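Local coordinates for protein hyaluronidase (Thermobaculum terrenum, PDB 5DIY) that probably removes O-linked N-acetylglucosamine from modified proteins, as a bacterial O-GlcNAc hydrolase of glycoside hydrolase family 84, at residues I116-V121 against A142-R147; I161-T166 against R178-R183; A322-L327 against D439-F444. One frame throughout, in Å; residues are numbered along the deposited sequence.

Contact 1: residues I116-V121 against A142-R147; sequences IFFDNV and ADFLTR. Unlike the reference sequence in segment 116-121: Asn-120 (reference Asp). With NAG (2-acetamido-2-deoxy-beta-D-glucopyranose), chain E.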
loop_
_atom_site.group_PDB
_atom_site.type_symbol
_atom_site.label_atom_id
_atom_site.label_comp_id
_atom_site.label_asym_id
_atom_site.label_seq_id
_atom_site.Cartn_x
_atom_site.Cartn_y
_atom_site.Cartn_z
ATOM N N ILE C 116 -4.827 -14.005 -16.295
ATOM C CA ILE C 116 -3.558 -14.668 -16.633
ATOM C C ILE C 116 -2.447 -13.620 -16.557
ATOM O O ILE C 116 -2.329 -12.767 -17.444
ATOM C CB ILE C 116 -3.597 -15.373 -18.013
ATOM C CG1 ILE C 116 -4.816 -16.307 -18.097
ATOM C CG2 ILE C 116 -2.317 -16.171 -18.239
ATOM C CD1 ILE C 116 -4.945 -17.070 -19.397
ATOM N N PHE C 117 -1.636 -13.686 -15.498
ATOM C CA PHE C 117 -0.684 -12.607 -15.186
ATOM C C PHE C 117 0.753 -12.995 -15.478
ATOM O O PHE C 117 1.143 -14.136 -15.238
ATOM C CB PHE C 117 -0.812 -12.158 -13.725
ATOM C CG PHE C 117 -2.203 -11.718 -13.315
ATOM C CD1 PHE C 117 -3.143 -11.251 -14.241
ATOM C CD2 PHE C 117 -2.555 -11.726 -11.975
ATOM C CE1 PHE C 117 -4.400 -10.850 -13.834
ATOM C CE2 PHE C 117 -3.810 -11.320 -11.563
ATOM C CZ PHE C 117 -4.735 -10.884 -12.490
ATOM N N PHE C 118 1.521 -12.032 -16.001
ATOM C CA PHE C 118 2.940 -12.208 -16.336
ATOM C C PHE C 118 3.817 -11.125 -15.692
ATOM O O PHE C 118 4.903 -10.816 -16.190
ATOM C CB PHE C 118 3.117 -12.206 -17.860
ATOM C CG PHE C 118 2.316 -13.267 -18.556
ATOM C CD1 PHE C 118 2.801 -14.563 -18.657
ATOM C CD2 PHE C 118 1.062 -12.981 -19.074
ATOM C CE1 PHE C 118 2.054 -15.557 -19.274
ATOM C CE2 PHE C 118 0.311 -13.967 -19.697
ATOM C CZ PHE C 118 0.808 -15.258 -19.800
ATOM N N ASP C 119 3.344 -10.548 -14.588
ATOM C CA ASP C 119 4.149 -9.607 -13.804
ATOM C C ASP C 119 5.256 -10.330 -13.039
ATOM O O ASP C 119 5.075 -11.466 -12.612
ATOM C CB ASP C 119 3.279 -8.817 -12.820
ATOM C CG ASP C 119 2.499 -9.712 -11.864
ATOM O OD1 ASP C 119 1.728 -10.565 -12.346
ATOM O OD2 ASP C 119 2.647 -9.544 -10.640
ATOM N N ASN C 120 6.392 -9.655 -12.870
ATOM C CA ASN C 120 7.523 -10.167 -12.092
ATOM C C ASN C 120 7.997 -11.542 -12.566
ATOM O O ASN C 120 8.009 -12.521 -11.813
ATOM C CB ASN C 120 7.184 -10.177 -10.596
ATOM C CG ASN C 120 6.745 -8.814 -10.083
ATOM O OD1 ASN C 120 6.966 -7.786 -10.728
ATOM N ND2 ASN C 120 6.106 -8.802 -8.919
ATOM N N VAL C 121 8.349 -11.580 -13.849
ATOM C CA VAL C 121 8.995 -12.725 -14.492
ATOM C C VAL C 121 10.181 -12.160 -15.281
ATOM O O VAL C 121 10.274 -10.937 -15.442
ATOM C CB VAL C 121 8.021 -13.500 -15.419
ATOM C CG1 VAL C 121 6.803 -13.969 -14.632
ATOM C CG2 VAL C 121 7.602 -12.670 -16.635
ATOM N N ALA C 142 1.239 -13.018 -26.439
ATOM C CA ALA C 142 0.077 -12.711 -27.276
ATOM C C ALA C 142 -0.490 -13.975 -27.928
ATOM O O ALA C 142 -1.704 -14.183 -27.926
ATOM C CB ALA C 142 0.432 -11.675 -28.336
ATOM N N ASP C 143 0.398 -14.814 -28.465
ATOM C CA ASP C 143 0.003 -16.079 -29.092
ATOM C C ASP C 143 -0.574 -17.069 -28.082
ATOM O O ASP C 143 -1.564 -17.751 -28.367
ATOM C CB ASP C 143 1.188 -16.720 -29.830
ATOM C CG ASP C 143 0.843 -18.081 -30.412
ATOM O OD1 ASP C 143 -0.212 -18.190 -31.074
ATOM O OD2 ASP C 143 1.604 -19.044 -30.183
ATOM N N PHE C 144 0.045 -17.156 -26.909
ATOM C CA PHE C 144 -0.478 -18.006 -25.844
ATOM C C PHE C 144 -1.880 -17.566 -25.420
ATOM O O PHE C 144 -2.796 -18.386 -25.343
ATOM C CB PHE C 144 0.454 -18.000 -24.636
ATOM C CG PHE C 144 0.026 -18.933 -23.544
ATOM C CD1 PHE C 144 0.233 -20.294 -23.669
ATOM C CD2 PHE C 144 -0.592 -18.454 -22.394
ATOM C CE1 PHE C 144 -0.156 -21.171 -22.667
ATOM C CE2 PHE C 144 -0.984 -19.321 -21.386
ATOM C CZ PHE C 144 -0.766 -20.682 -21.524
ATOM N N LEU C 145 -2.040 -16.274 -25.151
ATOM C CA LEU C 145 -3.324 -15.751 -24.672
ATOM C C LEU C 145 -4.422 -15.859 -25.724
ATOM O O LEU C 145 -5.570 -16.169 -25.390
ATOM C CB LEU C 145 -3.179 -14.307 -24.176
ATOM C CG LEU C 145 -2.342 -14.164 -22.896
ATOM C CD1 LEU C 145 -1.940 -12.713 -22.691
ATOM C CD2 LEU C 145 -3.087 -14.705 -21.680
ATOM N N THR C 146 -4.063 -15.617 -26.988
ATOM C CA THR C 146 -4.978 -15.828 -28.119
ATOM C C THR C 146 -5.494 -17.262 -28.141
ATOM O O THR C 146 -6.705 -17.484 -28.236
ATOM C CB THR C 146 -4.296 -15.517 -29.470
ATOM O OG1 THR C 146 -3.839 -14.158 -29.475
ATOM C CG2 THR C 146 -5.269 -15.743 -30.663
ATOM N N ARG C 147 -4.574 -18.221 -28.031
ATOM C CA ARG C 147 -4.929 -19.651 -28.030
ATOM C C ARG C 147 -5.758 -20.070 -26.813
ATOM O O ARG C 147 -6.655 -20.908 -26.940
ATOM C CB ARG C 147 -3.688 -20.545 -28.175
ATOM C CG ARG C 147 -3.202 -20.656 -29.614
ATOM C CD ARG C 147 -2.090 -21.677 -29.776
ATOM N NE ARG C 147 -0.827 -21.188 -29.224
ATOM C CZ ARG C 147 -0.170 -21.687 -28.171
ATOM N NH1 ARG C 147 -0.606 -22.750 -27.502
ATOM N NH2 ARG C 147 0.973 -21.114 -27.792
HETATM C C1 NAG E . 4.239 -5.794 -7.798
HETATM C C2 NAG E . 3.206 -6.929 -7.944
HETATM C C3 NAG E . 2.165 -6.981 -6.822
HETATM C C4 NAG E . 2.714 -6.345 -5.556
HETATM C C5 NAG E . 3.004 -4.880 -5.840
HETATM C C6 NAG E . 3.579 -4.135 -4.624
HETATM C C7 NAG E . 1.857 -5.895 -9.743
HETATM C C8 NAG E . 1.290 -6.117 -11.117
HETATM N N2 NAG E . 2.573 -6.911 -9.258
HETATM O O3 NAG E . 1.806 -8.346 -6.584
HETATM O O4 NAG E . 1.747 -6.413 -4.509
HETATM O O5 NAG E . 3.839 -4.684 -6.986
HETATM O O6 NAG E . 4.732 -4.789 -4.090
HETATM O O7 NAG E . 1.673 -4.851 -9.131
#

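Contact 2: residues I161-T166 against R178-R183; sequences IIMCPT and RILGQR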
loop_
_atom_site.group_PDB
_atom_site.type_symbol
_atom_site.label_atom_id
_atom_site.label_comp_id
_atom_site.label_asym_id
_atom_site.label_seq_id
_atom_site.Cartn_x
_atom_site.Cartn_y
_atom_site.Cartn_z
ATOM N N ILE C 161 -10.815 -12.723 -20.601
ATOM C CA ILE C 161 -9.478 -12.802 -20.060
ATOM C C ILE C 161 -9.004 -11.387 -19.743
ATOM O O ILE C 161 -9.158 -10.465 -20.546
ATOM C CB ILE C 161 -8.488 -13.500 -21.023
ATOM C CG1 ILE C 161 -8.888 -14.968 -21.221
ATOM C CG2 ILE C 161 -7.051 -13.424 -20.478
ATOM C CD1 ILE C 161 -8.179 -15.655 -22.373
ATOM N N ILE C 162 -8.434 -11.239 -18.555
ATOM C CA ILE C 162 -7.674 -10.049 -18.195
ATOM C C ILE C 162 -6.234 -10.525 -17.990
ATOM O O ILE C 162 -5.992 -11.532 -17.329
ATOM C CB ILE C 162 -8.264 -9.293 -16.970
ATOM C CG1 ILE C 162 -7.466 -8.010 -16.699
ATOM C CG2 ILE C 162 -8.319 -10.161 -15.717
ATOM C CD1 ILE C 162 -8.215 -6.991 -15.868
ATOM N N MET C 163 -5.289 -9.838 -18.617
ATOM C CA MET C 163 -3.890 -10.216 -18.508
ATOM C C MET C 163 -3.107 -9.089 -17.861
ATOM O O MET C 163 -3.477 -7.920 -17.985
ATOM C CB MET C 163 -3.306 -10.606 -19.881
ATOM C CG MET C 163 -3.020 -9.464 -20.856
ATOM S SD MET C 163 -1.409 -8.655 -20.660
ATOM C CE MET C 163 -0.289 -9.952 -21.188
ATOM N N CYS C 164 -2.035 -9.454 -17.161
ATOM C CA CYS C 164 -1.078 -8.484 -16.641
ATOM C C CYS C 164 0.200 -8.625 -17.453
ATOM O O CYS C 164 0.778 -9.711 -17.503
ATOM C CB CYS C 164 -0.785 -8.695 -15.155
ATOM S SG CYS C 164 0.210 -7.348 -14.445
ATOM N N PRO C 165 0.638 -7.535 -18.110
ATOM C CA PRO C 165 1.881 -7.610 -18.872
ATOM C C PRO C 165 3.114 -7.694 -17.979
ATOM O O PRO C 165 3.052 -7.368 -16.793
ATOM C CB PRO C 165 1.887 -6.316 -19.681
ATOM C CG PRO C 165 0.948 -5.386 -18.992
ATOM C CD PRO C 165 0.027 -6.196 -18.145
ATOM N N THR C 166 4.217 -8.149 -18.560
ATOM C CA THR C 166 5.510 -8.216 -17.875
ATOM C C THR C 166 6.088 -6.817 -17.654
ATOM O O THR C 166 6.773 -6.581 -16.664
ATOM C CB THR C 166 6.479 -9.124 -18.660
ATOM O OG1 THR C 166 5.882 -10.423 -18.794
ATOM C CG2 THR C 166 7.808 -9.256 -17.954
ATOM N N ARG C 178 3.525 -1.996 -27.412
ATOM C CA ARG C 178 3.014 -1.776 -28.775
ATOM C C ARG C 178 2.757 -3.097 -29.508
ATOM O O ARG C 178 1.749 -3.234 -30.203
ATOM C CB ARG C 178 3.969 -0.883 -29.577
ATOM C CG ARG C 178 3.754 0.620 -29.368
ATOM C CD ARG C 178 5.062 1.413 -29.324
ATOM N NE ARG C 178 6.040 0.944 -30.314
ATOM C CZ ARG C 178 7.365 1.113 -30.247
ATOM N NH1 ARG C 178 7.947 1.769 -29.241
ATOM N NH2 ARG C 178 8.127 0.614 -31.216
ATOM N N ILE C 179 3.653 -4.069 -29.337
ATOM C CA ILE C 179 3.465 -5.409 -29.902
ATOM C C ILE C 179 2.240 -6.072 -29.277
ATOM O O ILE C 179 1.446 -6.702 -29.972
ATOM C CB ILE C 179 4.704 -6.317 -29.694
ATOM C CG1 ILE C 179 5.917 -5.781 -30.469
ATOM C CG2 ILE C 179 4.414 -7.752 -30.136
ATOM C CD1 ILE C 179 7.250 -6.257 -29.920
ATOM N N LEU C 180 2.095 -5.923 -27.963
ATOM C CA LEU C 180 0.980 -6.533 -27.236
ATOM C C LEU C 180 -0.368 -5.941 -27.680
ATOM O O LEU C 180 -1.340 -6.675 -27.859
ATOM C CB LEU C 180 1.172 -6.364 -25.718
ATOM C CG LEU C 180 0.834 -7.523 -24.788
ATOM C CD1 LEU C 180 1.689 -8.753 -25.073
ATOM C CD2 LEU C 180 1.025 -7.057 -23.352
ATOM N N GLY C 181 -0.422 -4.624 -27.862
ATOM C CA GLY C 181 -1.651 -3.965 -28.312
ATOM C C GLY C 181 -2.074 -4.386 -29.709
ATOM O O GLY C 181 -3.266 -4.505 -29.991
ATOM N N GLN C 182 -1.084 -4.617 -30.573
ATOM C CA GLN C 182 -1.306 -5.086 -31.943
ATOM C C GLN C 182 -1.776 -6.546 -31.996
ATOM O O GLN C 182 -2.706 -6.871 -32.732
ATOM C CB GLN C 182 -0.007 -4.906 -32.759
ATOM C CG GLN C 182 -0.092 -5.215 -34.253
ATOM C CD GLN C 182 -1.088 -4.335 -34.995
ATOM O OE1 GLN C 182 -1.244 -3.154 -34.690
ATOM N NE2 GLN C 182 -1.770 -4.914 -35.975
ATOM N N ARG C 183 -1.146 -7.416 -31.204
ATOM C CA ARG C 183 -1.337 -8.875 -31.324
ATOM C C ARG C 183 -2.341 -9.512 -30.366
ATOM O O ARG C 183 -2.826 -10.610 -30.649
ATOM C CB ARG C 183 0.010 -9.582 -31.183
ATOM C CG ARG C 183 1.027 -9.125 -32.217
ATOM C CD ARG C 183 1.981 -10.231 -32.613
ATOM N NE ARG C 183 2.895 -9.779 -33.663
ATOM C CZ ARG C 183 3.659 -10.572 -34.416
ATOM N NH1 ARG C 183 3.651 -11.898 -34.262
ATOM N NH2 ARG C 183 4.446 -10.028 -35.342
#

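Contact 3: residues A322-L327 against D439-F444; sequences AYLTNL and DVVRNF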
loop_
_atom_site.group_PDB
_atom_site.type_symbol
_atom_site.label_atom_id
_atom_site.label_comp_id
_atom_site.label_asym_id
_atom_site.label_seq_id
_atom_site.Cartn_x
_atom_site.Cartn_y
_atom_site.Cartn_z
ATOM N N ALA C 322 4.227 15.783 7.210
ATOM C CA ALA C 322 4.357 17.235 7.033
ATOM C C ALA C 322 4.054 18.022 8.305
ATOM O O ALA C 322 4.799 18.939 8.658
ATOM C CB ALA C 322 3.487 17.719 5.879
ATOM N N TYR C 323 2.978 17.648 9.000
ATOM C CA TYR C 323 2.580 18.348 10.223
ATOM C C TYR C 323 3.703 18.358 11.264
ATOM O O TYR C 323 4.058 19.414 11.783
ATOM C CB TYR C 323 1.291 17.750 10.812
ATOM C CG TYR C 323 0.833 18.398 12.111
ATOM C CD1 TYR C 323 1.381 18.007 13.337
ATOM C CD2 TYR C 323 -0.144 19.388 12.117
ATOM C CE1 TYR C 323 0.970 18.583 14.523
ATOM C CE2 TYR C 323 -0.558 19.975 13.302
ATOM C CZ TYR C 323 0.002 19.568 14.504
ATOM O OH TYR C 323 -0.400 20.132 15.693
ATOM N N LEU C 324 4.269 17.193 11.569
ATOM C CA LEU C 324 5.321 17.141 12.589
ATOM C C LEU C 324 6.630 17.763 12.104
ATOM O O LEU C 324 7.332 18.398 12.892
ATOM C CB LEU C 324 5.523 15.723 13.143
ATOM C CG LEU C 324 4.562 15.323 14.285
ATOM C CD1 LEU C 324 4.886 13.920 14.772
ATOM C CD2 LEU C 324 4.582 16.300 15.460
ATOM N N THR C 325 6.941 17.606 10.817
ATOM C CA THR C 325 8.119 18.246 10.227
ATOM C C THR C 325 8.062 19.761 10.430
ATOM O O THR C 325 9.025 20.360 10.921
ATOM C CB THR C 325 8.262 17.915 8.728
ATOM O OG1 THR C 325 8.499 16.515 8.580
ATOM C CG2 THR C 325 9.416 18.669 8.087
ATOM N N ASN C 326 6.922 20.358 10.087
ATOM C CA ASN C 326 6.723 21.794 10.266
ATOM C C ASN C 326 6.744 22.197 11.742
ATOM O O ASN C 326 7.352 23.208 12.108
ATOM C CB ASN C 326 5.407 22.251 9.620
ATOM C CG ASN C 326 5.394 22.076 8.108
ATOM O OD1 ASN C 326 6.432 22.045 7.458
ATOM N ND2 ASN C 326 4.206 21.952 7.547
ATOM N N LEU C 327 6.092 21.403 12.588
ATOM C CA LEU C 327 5.978 21.743 14.006
ATOM C C LEU C 327 7.331 21.815 14.706
ATOM O O LEU C 327 7.585 22.763 15.457
ATOM C CB LEU C 327 5.055 20.764 14.736
ATOM C CG LEU C 327 4.791 21.118 16.212
ATOM C CD1 LEU C 327 3.310 21.025 16.560
ATOM C CD2 LEU C 327 5.609 20.240 17.155
ATOM N N ASP C 439 10.855 9.355 10.399
ATOM C CA ASP C 439 12.020 9.683 11.210
ATOM C C ASP C 439 11.958 11.117 11.754
ATOM O O ASP C 439 12.964 11.671 12.178
ATOM C CB ASP C 439 13.281 9.454 10.384
ATOM C CG ASP C 439 13.514 7.982 10.102
ATOM O OD1 ASP C 439 13.924 7.247 11.026
ATOM O OD2 ASP C 439 13.264 7.553 8.968
ATOM N N VAL C 440 10.765 11.704 11.785
ATOM C CA VAL C 440 10.622 13.111 12.159
ATOM C C VAL C 440 10.834 13.275 13.669
ATOM O O VAL C 440 11.591 14.141 14.096
ATOM C CB VAL C 440 9.247 13.688 11.751
ATOM C CG1 VAL C 440 9.164 15.168 12.107
ATOM C CG2 VAL C 440 8.999 13.486 10.258
ATOM N N VAL C 441 10.183 12.436 14.467
ATOM C CA VAL C 441 10.364 12.487 15.921
ATOM C C VAL C 441 11.789 12.052 16.258
ATOM O O VAL C 441 12.460 12.702 17.055
ATOM C CB VAL C 441 9.310 11.654 16.675
ATOM C CG1 VAL C 441 9.577 11.667 18.178
ATOM C CG2 VAL C 441 7.919 12.198 16.403
ATOM N N ARG C 442 12.260 10.982 15.617
ATOM C CA ARG C 442 13.653 10.536 15.762
ATOM C C ARG C 442 14.645 11.681 15.593
ATOM O O ARG C 442 15.457 11.940 16.496
ATOM C CB ARG C 442 13.979 9.433 14.755
ATOM C CG ARG C 442 15.328 8.763 14.958
ATOM C CD ARG C 442 15.714 7.926 13.746
ATOM N NE ARG C 442 14.780 6.820 13.566
ATOM C CZ ARG C 442 14.810 5.669 14.235
ATOM N NH1 ARG C 442 15.745 5.427 15.144
ATOM N NH2 ARG C 442 13.889 4.741 13.983
ATOM N N ASN C 443 14.565 12.371 14.451
ATOM C CA ASN C 443 15.522 13.441 14.128
ATOM C C ASN C 443 15.421 14.610 15.110
ATOM O O ASN C 443 16.429 15.213 15.451
ATOM C CB ASN C 443 15.363 13.945 12.679
ATOM C CG ASN C 443 15.652 12.873 11.625
ATOM O OD1 ASN C 443 16.352 11.889 11.867
ATOM N ND2 ASN C 443 15.105 13.073 10.433
ATOM N N PHE C 444 14.209 14.910 15.576
ATOM C CA PHE C 444 14.020 15.933 16.598
ATOM C C PHE C 444 14.719 15.538 17.897
ATOM O O PHE C 444 15.455 16.334 18.465
ATOM C CB PHE C 444 12.533 16.210 16.854
ATOM C CG PHE C 444 12.281 17.236 17.933
ATOM C CD1 PHE C 444 12.629 18.571 17.731
ATOM C CD2 PHE C 444 11.691 16.868 19.148
ATOM C CE1 PHE C 444 12.400 19.525 18.721
ATOM C CE2 PHE C 444 11.465 17.811 20.144
ATOM C CZ PHE C 444 11.820 19.143 19.932
#

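Contact 1: residues I116-V121 against A142-R147
Leu-145, on the inner face of helix 137-153, fits against Ile-116, near the end of strand 113-117, and Phe-118, just past it. Its CB sets the chain toward the strand, and with CG beside the backbone N (chi1 -68°) the methyls are directed at these two residues. CG skims the Phe-118 ring, 4.2 Å from CE2. Leu-145 CD1 lies 4.0 Å from Phe-118 CE2, obliquely to the ring. Leu-145 CD2 is equally near that ring atom and also sits against Ile-116, 3.8 Å from CB and about as close to CG2 and CD1. A forked tip suits this place because it lets one residue fill the groove between the aromatic ring and the beta-branched chain. Phe-144 adds a second aromatic: its CD2 comes 4.3 Å from Phe-118 CZ, at the edge of the Phe-118 ring. The grip is wholly apolar and buried.

Beyond the strand end the chain turns to the bound sugar. Asp-119 OD2 accepts a nearly straight hydrogen bond from N2 of the N-acetylglucosamine (3.0 Å, 166°) and also pairs with Lys-43. The engineered Asn-120 replaces the aspartate predicted to be the proton donor; its amide is hydrogen-bonded to Tyr-14 and Tyr-168.

Phe-117 points to the other side of the strand, where it meets Trp-221. Backbone bonds of Phe-117 to Ile-82 and of Ile-116 to Ile-162 place strand 113-117 between strands 77-82 and 160-164 of the barrel, with helix 137-153 packed on its outer face and the sugar at its C-terminal end.

Contact 2: residues I161-T166 against R178-R183
In the beta-alpha-beta unit formed by strand 160-164, helix 175-183 and strand 189-192, Leu-180 packs the helix onto the first strand and the residue that follows it, reaching Met-163 and Pro-165. One methyl makes both contacts: Leu-180 CD2 is 3.8 Å from Met-163 CE, and the same methyl is 3.8 Å from Pro-165 CB. Met-163 and Leu-180 approach tip to tip, two long side chains that meet at their ends.

The methionine does not extend straight to its partner. CG lies between the backbone N and the carbonyl carbon (chi1 74°), and the chain bends again at chi2 and chi3, which leaves SD as well as CE close to the leucine methyl; SD is 4.0 Å from Leu-180 CD2. Flexible and unbranched, methionine can fold in this way, whereas the rigid ring of Pro-165 offers a fixed apolar surface just where the strand gives way to loop.

Alternation along the strand divides its duties. Met-163 faces the helix, while Cys-164 points the other way and touches the bound N-acetylglucosamine. Val-190 of the next strand continues the apolar layer beside Met-163 and Pro-165. Such apolar packing between outward-facing strand residues and a covering helix is characteristic of the (beta/alpha)8, or TIM, barrel.

Contact 3: residues A322-L327 against D439-F444
Apolar packing dominates where Leu-324 and Val-440 bring two helix starts together. CG1 of Val-440, anti to its own backbone N (chi1 -178°), rests against the backbone of 322-327: it lies 3.6 Å from Leu-324 C, 3.8 Å from Leu-324 CB and 3.5 Å from Thr-325 N. A small, branched valine suits so close an approach, in which Thr-325 and Val-440 have their CA atoms 6.0 Å apart. The longer leucine reaches farther, with Leu-324 CD1 3.9 Å from Val-441 CG2.

The one polar side-chain atom touching across the contact is Thr-325 OG1. It packs 3.5 Å from Val-440 CG2, the two side chains crossing at about a right angle, while its hydrogen bond goes to Pro-321 O one turn earlier.

Within 439-444, Arg-442 NE forms a salt bridge with Asp-439 OD1 (2.7 Å), and the arginine also bonds to Ala-429 O through NH2. Asp-439 holds the N-cap position, though its side chain makes no capping bond.

Over these short segments the helix axes make 17°. Farther along, Phe-444 stacks on Phe-328 of helix 322-336. In this mainly helical region Leu-327 touches Thr-346 and Glu-350 of helix 340-362, and Val-441 touches Trp-382 of helix 373-398.

All three contacts are largely buried, but they belong to different cores. Contacts 1 and 2 join neighbouring strands of the barrel to their outer helices, and their centres are 8 Å apart. They meet through packing of Leu-145 CD1 on Met-163 CE (3.6 Å) and a probable hydrogen bond between Phe-118 O and Thr-166 OG1, making one continuous layer. Both strands end near the sugar: contact 1 adds Asp-119, which hydrogen-bonds it, and contact 2 Cys-164, which touches it. Contact 3 lies about 46 Å from contact 1, centre to centre, across the molecule. There helix meets helix, methyls press on backbone, and the partly exposed Thr-325 sits at its edge.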